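Surface layer protein (Geobacillus stearothermophilus, PDB 4UJ7) probably self-assembles into the surface layer that coats the bacterial cell, this piece being domains 5 and 6, the second of which binds calcium. Local coordinates at residues Ala127-Pro131 against Ala132-Val136. Numbering follows the deposited sequence.
With CA (calcium ion), chain B; CA (calcium ion), chain C.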
loop_
_atom_site.group_PDB
_atom_site.type_symbol
_atom_site.label_atom_id
_atom_site.label_comp_id
_atom_site.label_asym_id
_atom_site.label_seq_id
_atom_site.Cartn_x
_atom_site.Cartn_y
_atom_site.Cartn_z
ATOM N N ALA A 127 13.364 -3.983 20.443
ATOM C CA ALA A 127 12.699 -5.141 21.015
ATOM C C ALA A 127 11.285 -4.841 21.535
ATOM O O ALA A 127 10.500 -5.761 21.760
ATOM C CB ALA A 127 13.575 -5.753 22.109
ATOM N N THR A 128 10.937 -3.560 21.695
ATOM C CA THR A 128 9.686 -3.227 22.400
ATOM C C THR A 128 8.753 -2.167 21.793
ATOM O O THR A 128 7.854 -1.678 22.499
ATOM C CB THR A 128 9.963 -2.785 23.850
ATOM O OG1 THR A 128 11.075 -1.878 23.861
ATOM C CG2 THR A 128 10.264 -3.989 24.724
ATOM N N GLU A 129 8.926 -1.800 20.528
ATOM C CA GLU A 129 8.054 -0.743 19.976
ATOM C C GLU A 129 6.579 -1.153 19.994
ATOM O O GLU A 129 6.247 -2.329 19.861
ATOM C CB GLU A 129 8.521 -0.256 18.586
ATOM C CG GLU A 129 8.132 -1.146 17.406
ATOM C CD GLU A 129 8.990 -2.394 17.243
ATOM O OE1 GLU A 129 9.975 -2.601 17.978
ATOM O OE2 GLU A 129 8.639 -3.196 16.356
ATOM N N SER A 130 5.705 -0.177 20.231
ATOM C CA SER A 130 4.266 -0.399 20.243
ATOM C C SER A 130 3.608 0.694 19.401
ATOM O O SER A 130 3.778 1.884 19.692
ATOM C CB SER A 130 3.734 -0.367 21.685
ATOM O OG SER A 130 2.371 -0.753 21.748
ATOM N N PRO A 131 2.879 0.311 18.338
ATOM C CA PRO A 131 2.594 -1.050 17.880
ATOM C C PRO A 131 3.843 -1.719 17.303
ATOM O O PRO A 131 4.769 -1.028 16.887
ATOM C CB PRO A 131 1.560 -0.835 16.771
ATOM C CG PRO A 131 1.849 0.523 16.241
ATOM C CD PRO A 131 2.386 1.329 17.387
ATOM N N ALA A 132 3.861 -3.049 17.293
ATOM C CA ALA A 132 4.973 -3.783 16.668
ATOM C C ALA A 132 5.120 -3.362 15.202
ATOM O O ALA A 132 4.132 -3.184 14.504
ATOM C CB ALA A 132 4.750 -5.276 16.784
ATOM N N ASN A 133 6.362 -3.204 14.742
ATOM C CA ASN A 133 6.628 -2.702 13.401
ATOM C C ASN A 133 7.788 -3.480 12.802
ATOM O O ASN A 133 8.892 -2.957 12.607
ATOM C CB ASN A 133 6.951 -1.204 13.473
ATOM C CG ASN A 133 7.088 -0.557 12.103
ATOM O OD1 ASN A 133 6.760 -1.161 11.073
ATOM N ND2 ASN A 133 7.609 0.663 12.081
ATOM N N ASN A 134 7.528 -4.752 12.515
ATOM C CA ASN A 134 8.620 -5.679 12.221
ATOM C C ASN A 134 8.705 -6.156 10.782
ATOM O O ASN A 134 9.451 -7.091 10.460
ATOM C CB ASN A 134 8.559 -6.852 13.200
ATOM C CG ASN A 134 8.881 -6.427 14.629
ATOM O OD1 ASN A 134 9.829 -5.670 14.880
ATOM N ND2 ASN A 134 8.097 -6.935 15.576
ATOM N N ASP A 135 7.967 -5.506 9.898
ATOM C CA ASP A 135 8.077 -5.857 8.491
ATOM C C ASP A 135 7.900 -4.688 7.545
ATOM O O ASP A 135 7.575 -3.570 7.971
ATOM C CB ASP A 135 7.170 -7.065 8.129
ATOM C CG ASP A 135 5.677 -6.720 8.012
ATOM O OD1 ASP A 135 5.280 -5.542 7.918
ATOM O OD2 ASP A 135 4.882 -7.679 7.970
ATOM N N VAL A 136 8.174 -4.962 6.272
ATOM C CA VAL A 136 7.705 -4.144 5.164
ATOM C C VAL A 136 6.920 -5.083 4.275
ATOM O O VAL A 136 7.250 -6.262 4.154
ATOM C CB VAL A 136 8.874 -3.488 4.388
ATOM C CG1 VAL A 136 8.397 -2.811 3.109
ATOM C CG2 VAL A 136 9.602 -2.500 5.292
HETATM CA CA CA B . 10.695 -4.502 16.733
HETATM CA CA CA C . 6.643 -1.513 8.810
HETATM O O HOH W 1 9.402 -5.898 18.209
HETATM O O HOH W 2 5.427 -3.562 9.791
HETATM O O HOH W 3 11.954 -6.549 16.610
HETATM O O HOH W 4 4.394 -0.611 9.249
#
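From Glu129 the backbone turns sharply through a cis peptide bond between Ser130 and Pro131, so that the Glu129 carboxylate meets the backbone of Asn133 and the side chain of Asn134 where the chain leads into strand 135-144. The backbone N of Asn133 donates to Glu129 OE2 at 2.8 Å, reaching the anti lone pair, the one turned away from OE1, in a fairly straight bond (159°). Glu129 CG lies wedged between its own backbone N and C, and a bend at chi2 folds the chain inward across Asn133; there the carboxylate and amide planes stand 66° apart. Both carboxylate oxygens grip one calcium ion, OE1 at 2.4 Å and OE2 at 2.5 Å. The hydrogen bond and the bidentate grip fix the rotation of the carboxylate. Asn134 OD1 binds the same calcium at 2.4 Å and lies 3.1 Å from Glu129 OE2, two acceptors brought together by the metal. Asn134 ND2 donates to a water that is itself a calcium ligand, which steadies the amide; the backbone oxygens of Asp124 and Ser126 and a second water complete this shell. Asn133 sends its amide to the other calcium: with CG anti to the backbone N (chi1 -173°), OD1 coordinates at 2.3 Å. The backbone O of Asp135 joins it at 2.4 Å, while a water ligand of this calcium accepts from Asp135 N and donates to Asp135 OD1; a second water also binds. The side chains of Asp119 and Asp120 and the backbone O of Lys122 complete the shell. Consecutive asparagines thus serve different ions, and the Asn133 N-H to Glu129 bond ties both together; the loop between strands 122-124 and 135-144, the first of these strands and the residues leading into it form this two-calcium site of a Big-like, immunoglobulin-type beta-sandwich domain.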